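Local structure of AAR187Cp (Eremothecium gossypii, 3ZIL) at residues N110-L115 against L152-T157; P170-L175 against D185-L190; E291-A296 against A334-V339. The protein probably regulates the establishment of sister-chromatid cohesion by acting on cohesin, as a Wpl1 protein of which this chain is the C-terminal, all-helical Wap1 domain. All coordinates share one frame; numbering follows the deposited sequence.

Interaction 1: N110-L115 against L152-T157; sequences NFILPL and LYIWAT
Ile112 meets Trp155 where helices 108-116 and 147-158 approach each other, an example of one large aromatic side chain serving successive residues of a neighbouring helix. The CG2 methyl of Ile112 lies 3.7 Å from Trp155 CB and 3.9 Å from CG, CD2 and CE3 of the same residue, reaching the root of the indole obliquely. Farther along the ring system, Leu113 CD1 sits 4.0 Å from Trp155 CZ3; this leucine and the tryptophan lie side by side and point the same way. A looser touch joins Ile112 CD1 to Ile154 CG2 at 4.4 Å. Trp155 holds CG anti to its main-chain nitrogen (chi1 -174°), which carries the indole past Ile112 and brings its six-membered ring to Leu113. With an alanine here the CB that meets Ile112 would remain, but Leu113 CD1 would probably lose its aromatic neighbour and a gap would open beside it.

The backbones set up this packing. Their segment axes pass 9.6 Å apart at an angle of 124°, well away from antiparallel. Helix 108-116 widens into a pi-type turn at 110-112 and kinks at Pro114, whose nitrogen makes no bond to the preceding turn; regular bonding is seen again from Leu115 N to Phe111 O. Phe111 turns instead to Ser84 and Gln87 of helix 81-93. Elsewhere, Leu113 reaches Ala171 and Trp155 reaches Ala168, both on helix 168-178, while Leu190 of helix 185-193 also packs on Trp155, so the buried contact lies amid three further helices.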
# COMPACT_ATOMS: atom_id res chain seq x y z
N ASN A 110 -13.82 6.60 11.42
CA ASN A 110 -13.68 7.64 12.52
C ASN A 110 -12.68 7.32 13.67
O ASN A 110 -12.53 8.12 14.60
CB ASN A 110 -15.08 7.93 13.09
CG ASN A 110 -16.07 8.24 11.97
OD1 ASN A 110 -15.87 9.17 11.25
ND2 ASN A 110 -17.05 7.41 11.76
N PHE A 111 -12.04 6.13 13.68
CA PHE A 111 -11.15 5.81 14.83
C PHE A 111 -9.84 5.29 14.24
O PHE A 111 -8.80 5.87 14.43
CB PHE A 111 -11.81 4.68 15.70
CG PHE A 111 -10.96 4.17 16.84
CD1 PHE A 111 -10.45 5.05 17.80
CD2 PHE A 111 -10.77 2.80 17.02
CE1 PHE A 111 -9.68 4.59 18.85
CE2 PHE A 111 -9.99 2.30 18.07
CZ PHE A 111 -9.45 3.21 19.00
N ILE A 112 -9.93 4.18 13.53
CA ILE A 112 -8.74 3.50 13.05
C ILE A 112 -7.98 4.40 12.05
O ILE A 112 -6.78 4.56 12.20
CB ILE A 112 -9.09 2.16 12.40
CG1 ILE A 112 -9.51 1.12 13.46
CG2 ILE A 112 -7.96 1.60 11.53
CD1 ILE A 112 -8.40 0.63 14.43
N LEU A 113 -8.65 4.93 11.01
CA LEU A 113 -7.96 5.75 9.98
C LEU A 113 -7.31 6.98 10.61
O LEU A 113 -6.13 7.22 10.40
CB LEU A 113 -8.91 6.14 8.79
CG LEU A 113 -8.51 7.29 7.83
CD1 LEU A 113 -7.14 7.05 7.19
CD2 LEU A 113 -9.56 7.58 6.74
N PRO A 114 -8.04 7.71 11.48
CA PRO A 114 -7.36 8.81 12.17
C PRO A 114 -6.17 8.41 12.95
O PRO A 114 -5.12 9.11 12.90
CB PRO A 114 -8.45 9.33 13.15
CG PRO A 114 -9.68 9.16 12.38
CD PRO A 114 -9.50 7.78 11.70
N LEU A 115 -6.28 7.36 13.76
CA LEU A 115 -5.12 6.92 14.48
C LEU A 115 -4.00 6.51 13.50
O LEU A 115 -2.79 6.86 13.72
CB LEU A 115 -5.45 5.71 15.32
CG LEU A 115 -6.28 5.85 16.60
CD1 LEU A 115 -6.44 4.42 17.16
CD2 LEU A 115 -5.51 6.82 17.45
N LEU A 152 -2.28 1.10 12.01
CA LEU A 152 -1.96 0.50 10.64
C LEU A 152 -1.94 -1.06 10.69
O LEU A 152 -2.54 -1.75 9.85
CB LEU A 152 -0.56 0.98 10.17
CG LEU A 152 -0.50 2.46 9.70
CD1 LEU A 152 0.96 2.89 9.61
CD2 LEU A 152 -1.19 2.70 8.32
N TYR A 153 -1.23 -1.58 11.70
CA TYR A 153 -1.12 -3.02 11.92
C TYR A 153 -2.48 -3.70 12.15
O TYR A 153 -2.78 -4.67 11.53
CB TYR A 153 -0.20 -3.34 13.10
CG TYR A 153 0.01 -4.82 13.29
CD1 TYR A 153 0.93 -5.52 12.47
CD2 TYR A 153 -0.72 -5.51 14.25
CE1 TYR A 153 1.13 -6.87 12.64
CE2 TYR A 153 -0.54 -6.86 14.39
CZ TYR A 153 0.39 -7.52 13.60
OH TYR A 153 0.51 -8.88 13.79
N ILE A 154 -3.31 -3.16 13.06
CA ILE A 154 -4.58 -3.73 13.29
C ILE A 154 -5.40 -3.74 12.01
O ILE A 154 -6.06 -4.75 11.70
CB ILE A 154 -5.38 -2.94 14.37
CG1 ILE A 154 -4.64 -2.97 15.69
CG2 ILE A 154 -6.82 -3.48 14.41
CD1 ILE A 154 -4.53 -4.44 16.20
N TRP A 155 -5.42 -2.59 11.32
CA TRP A 155 -6.22 -2.38 10.15
C TRP A 155 -5.84 -3.36 9.07
O TRP A 155 -6.72 -3.98 8.46
CB TRP A 155 -5.95 -0.94 9.65
CG TRP A 155 -6.82 -0.50 8.48
CD1 TRP A 155 -7.73 -1.27 7.70
CD2 TRP A 155 -6.83 0.83 7.88
NE1 TRP A 155 -8.28 -0.51 6.69
CE2 TRP A 155 -7.74 0.76 6.72
CE3 TRP A 155 -6.14 2.03 8.14
CZ2 TRP A 155 -8.02 1.87 5.97
CZ3 TRP A 155 -6.40 3.14 7.35
CH2 TRP A 155 -7.34 3.06 6.29
N ALA A 156 -4.54 -3.57 8.84
CA ALA A 156 -4.14 -4.42 7.73
C ALA A 156 -4.26 -5.87 8.21
O ALA A 156 -4.41 -6.77 7.39
CB ALA A 156 -2.73 -4.20 7.37
N THR A 157 -4.25 -6.11 9.51
CA THR A 157 -4.13 -7.56 9.93
C THR A 157 -5.52 -8.18 10.11
O THR A 157 -5.75 -9.34 9.80
CB THR A 157 -3.29 -7.75 11.22
OG1 THR A 157 -2.00 -7.20 11.02
CG2 THR A 157 -3.17 -9.27 11.68

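Interaction 2: P170-L175 against D185-L190; sequences PALARL and DTACSL
Leu172 and Ala187, with CA atoms 6.3 Å apart, mark the nearest approach of two neighbouring helices whose segment axes run close to antiparallel, crossing at -157°. Between them the side chains mesh simply. Leu172 carries CG beside its backbone nitrogen (chi1 -72°), and its CD1 methyl reaches across to the next helix, 4.0 Å from Leu190 CB and 3.9 Å from the carbonyl carbon of Leu190. The two leucine side chains are thus set at a slant to one another. The other methyl, Leu172 CD2, is 4.5 Å from Ala187 CB. One turn up, Leu175 CD2 reaches that same alanine CB at 4.3 Å, so a small residue on one helix is shared by two leucines on the other.

The pair forms an antiparallel helical hairpin, closed by a short connection between helices 168-178 and 185-193. Helix 201-215 lies along one side, where Ala173 packs on Ala210 and Leu214, while Leu190 meets Leu152 and Ala156 of helix 147-158. Because all four touching residues are buried and apolar, with no polar bond between the segments, the contact rests on burial of apolar groups against each other and main-chain atoms, while hydrogen bonding stays within each helix.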
# COMPACT_ATOMS: atom_id res chain seq x y z
N PRO A 170 -6.18 9.16 0.02
CA PRO A 170 -5.31 10.34 0.10
C PRO A 170 -4.66 10.50 1.48
O PRO A 170 -3.56 11.03 1.54
CB PRO A 170 -6.27 11.55 -0.11
CG PRO A 170 -7.65 11.02 -0.30
CD PRO A 170 -7.60 9.49 -0.24
N ALA A 171 -5.33 10.10 2.58
CA ALA A 171 -4.75 10.33 3.90
C ALA A 171 -3.51 9.42 4.05
O ALA A 171 -2.48 9.81 4.61
CB ALA A 171 -5.74 10.09 5.04
N LEU A 172 -3.57 8.21 3.50
CA LEU A 172 -2.39 7.34 3.60
C LEU A 172 -1.19 7.84 2.77
O LEU A 172 0.00 7.65 3.14
CB LEU A 172 -2.74 5.94 3.26
CG LEU A 172 -3.60 5.21 4.30
CD1 LEU A 172 -4.30 4.03 3.64
CD2 LEU A 172 -2.77 4.76 5.57
N ALA A 173 -1.52 8.40 1.60
CA ALA A 173 -0.53 8.94 0.68
C ALA A 173 0.15 10.13 1.44
O ALA A 173 1.40 10.20 1.52
CB ALA A 173 -1.16 9.39 -0.64
N ARG A 174 -0.66 11.00 2.06
CA ARG A 174 -0.09 12.12 2.84
C ARG A 174 0.84 11.59 3.96
O ARG A 174 1.90 12.14 4.16
CB ARG A 174 -1.14 13.06 3.43
CG ARG A 174 -1.90 13.89 2.38
CD ARG A 174 -2.71 14.98 3.07
NE ARG A 174 -3.70 14.49 4.09
CZ ARG A 174 -4.96 14.07 3.78
NH1 ARG A 174 -5.41 13.99 2.54
NH2 ARG A 174 -5.80 13.67 4.72
N LEU A 175 0.44 10.51 4.63
CA LEU A 175 1.26 9.88 5.70
C LEU A 175 2.60 9.40 5.14
O LEU A 175 3.64 9.67 5.71
CB LEU A 175 0.50 8.67 6.31
CG LEU A 175 1.28 7.84 7.37
CD1 LEU A 175 1.51 8.59 8.72
CD2 LEU A 175 0.61 6.48 7.64
N ASP A 185 5.39 -0.68 3.97
CA ASP A 185 4.68 -1.80 3.30
C ASP A 185 3.20 -1.92 3.69
O ASP A 185 2.32 -2.09 2.86
CB ASP A 185 5.39 -3.12 3.49
CG ASP A 185 6.63 -3.26 2.55
OD1 ASP A 185 6.94 -2.37 1.70
OD2 ASP A 185 7.26 -4.29 2.66
N THR A 186 2.95 -1.75 4.97
CA THR A 186 1.63 -1.76 5.48
C THR A 186 0.81 -0.57 5.04
O THR A 186 -0.31 -0.79 4.57
CB THR A 186 1.60 -1.86 7.01
OG1 THR A 186 2.35 -3.04 7.42
CG2 THR A 186 0.19 -2.04 7.47
N ALA A 187 1.33 0.67 5.15
CA ALA A 187 0.58 1.83 4.66
C ALA A 187 0.23 1.66 3.19
O ALA A 187 -0.94 1.83 2.77
CB ALA A 187 1.34 3.16 4.94
N CYS A 188 1.21 1.27 2.41
CA CYS A 188 0.99 1.13 0.96
C CYS A 188 -0.05 0.06 0.65
O CYS A 188 -0.86 0.22 -0.28
CB CYS A 188 2.29 0.75 0.26
SG CYS A 188 3.43 2.14 0.17
N SER A 189 0.11 -1.09 1.29
CA SER A 189 -0.90 -2.14 1.10
C SER A 189 -2.32 -1.69 1.45
O SER A 189 -3.21 -1.90 0.69
CB SER A 189 -0.52 -3.41 1.90
OG SER A 189 -1.70 -4.20 1.96
N LEU A 190 -2.55 -1.04 2.60
CA LEU A 190 -3.84 -0.50 2.88
C LEU A 190 -4.36 0.57 1.86
O LEU A 190 -5.54 0.62 1.52
CB LEU A 190 -3.74 0.17 4.27
CG LEU A 190 -3.55 -0.68 5.47
CD1 LEU A 190 -3.16 0.20 6.64
CD2 LEU A 190 -4.80 -1.59 5.70

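Interaction 3: E291-A296 against A334-V339; sequences EATTAA and AGAAGV
The carbonyl oxygen of Thr293 is approached by two groups: Ser297 OG hydrogen-bonds to it, and the methyl CB of Ala336 rests 3.5 Å from this Thr293 O across the contact. Ser297 OG is within bonding reach of the carbonyl of Thr294 as well, so its one proton is shared between two successive main-chain oxygens of the short helix 293-296. The methyl of Ala336 does most of the remaining work. Ala336 CB lies 3.6 Å from Ala296 CB, methyl to methyl, and 4.4 Å from Thr293 OG1, a more distant touch at the solvent-facing margin. With such small side chains the backbones can come close, and the CA atoms of Thr293 and Ala336 stand 5.8 Å apart. The meeting thus illustrates how alanine allows one main chain to be packed against another's methyl.

Two helix ends meet here. Ala292 occupies the N-cap position of helix 293-296, and its carbonyl oxygen, Ala292 O, accepts the bond from Ala296 N at 2.9 Å. Just before it, Glu291 forms a salt bridge with Arg370. On the partner side, Gly338 leaves helical geometry with a positive phi of 69°, Val339 N bonds back to Ala334 O at 2.9 Å, and Gly338 N bonds to Gly335 O. A weak hydrogen bond between Ser333 and the carbonyl of Ala296 adds a second tie between the two parts. The contact therefore joins the short helix 293-296 to the C-terminal end of a long one, which finishes in a Schellman motif.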
# COMPACT_ATOMS: atom_id res chain seq x y z
N GLU A 291 -1.53 5.93 -22.40
CA GLU A 291 -2.74 6.76 -22.27
C GLU A 291 -2.42 8.24 -22.53
O GLU A 291 -3.28 8.99 -22.81
CB GLU A 291 -3.34 6.63 -20.87
CG GLU A 291 -3.63 5.20 -20.42
CD GLU A 291 -4.79 4.58 -21.21
OE1 GLU A 291 -5.50 5.33 -21.91
OE2 GLU A 291 -5.04 3.37 -21.13
N ALA A 292 -1.19 8.66 -22.37
CA ALA A 292 -0.90 10.12 -22.45
C ALA A 292 0.18 10.30 -23.46
O ALA A 292 1.34 10.19 -23.13
CB ALA A 292 -0.47 10.73 -21.11
N THR A 293 -0.20 10.57 -24.71
CA THR A 293 0.81 10.61 -25.79
C THR A 293 1.81 11.79 -25.59
O THR A 293 3.02 11.67 -25.86
CB THR A 293 0.15 10.49 -27.18
OG1 THR A 293 0.55 11.57 -28.00
CG2 THR A 293 -1.39 10.48 -27.07
N THR A 294 1.35 12.86 -24.95
CA THR A 294 2.24 13.97 -24.58
C THR A 294 3.38 13.44 -23.64
O THR A 294 4.57 13.72 -23.86
CB THR A 294 1.43 15.10 -23.89
OG1 THR A 294 1.00 14.62 -22.61
CG2 THR A 294 0.17 15.43 -24.70
N ALA A 295 3.00 12.72 -22.57
CA ALA A 295 4.00 12.04 -21.66
C ALA A 295 4.87 10.93 -22.32
O ALA A 295 6.05 10.76 -22.00
CB ALA A 295 3.30 11.53 -20.41
N ALA A 296 4.28 10.18 -23.24
CA ALA A 296 5.04 9.17 -24.04
C ALA A 296 6.24 9.79 -24.82
O ALA A 296 7.29 9.14 -25.05
CB ALA A 296 4.10 8.38 -24.96
N ALA A 334 8.85 5.76 -28.93
CA ALA A 334 9.14 5.95 -30.34
C ALA A 334 7.97 6.54 -31.13
O ALA A 334 8.17 7.54 -31.81
CB ALA A 334 9.61 4.63 -30.95
N GLY A 335 6.79 5.95 -31.04
CA GLY A 335 5.63 6.43 -31.80
C GLY A 335 5.28 7.86 -31.48
O GLY A 335 5.11 8.67 -32.40
N ALA A 336 5.22 8.22 -30.19
CA ALA A 336 4.83 9.59 -29.78
C ALA A 336 5.87 10.67 -30.16
O ALA A 336 5.49 11.80 -30.49
CB ALA A 336 4.54 9.66 -28.27
N ALA A 337 7.17 10.33 -30.07
CA ALA A 337 8.24 11.29 -30.39
C ALA A 337 8.47 11.41 -31.92
O ALA A 337 9.32 12.19 -32.36
CB ALA A 337 9.54 10.91 -29.68
N GLY A 338 7.72 10.66 -32.70
CA GLY A 338 7.90 10.62 -34.16
C GLY A 338 9.20 9.95 -34.60
O GLY A 338 9.75 10.28 -35.66
N VAL A 339 9.71 9.02 -33.79
CA VAL A 339 10.85 8.22 -34.22
C VAL A 339 10.38 7.33 -35.37
O VAL A 339 9.25 6.79 -35.35
CB VAL A 339 11.51 7.41 -33.08
CG1 VAL A 339 12.66 6.58 -33.61
CG2 VAL A 339 12.01 8.34 -31.97

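From the N terminus the three contacts follow in series; none nests in or crosses another. Interaction 1 closes the loop between 115 and 152, which includes helix 129-141, and interaction 2 closes the short turn between helices 168-178 and 185-193. These two adjoin: Leu190 CD2 approaches Ala156 CA at 3.5 Å, and Leu152 O lies 3.6 Å from Thr186 CG2, so they share one packed cluster of helices 108-116, 147-158, 168-178 and 185-193. Interaction 3 closes a span similar in length to the first, from 296 to 334, its centre about 42 Å from that of interaction 1 and 31 Å from that of interaction 2, joining helix 293-296 to the C-terminal end of helix 321-336.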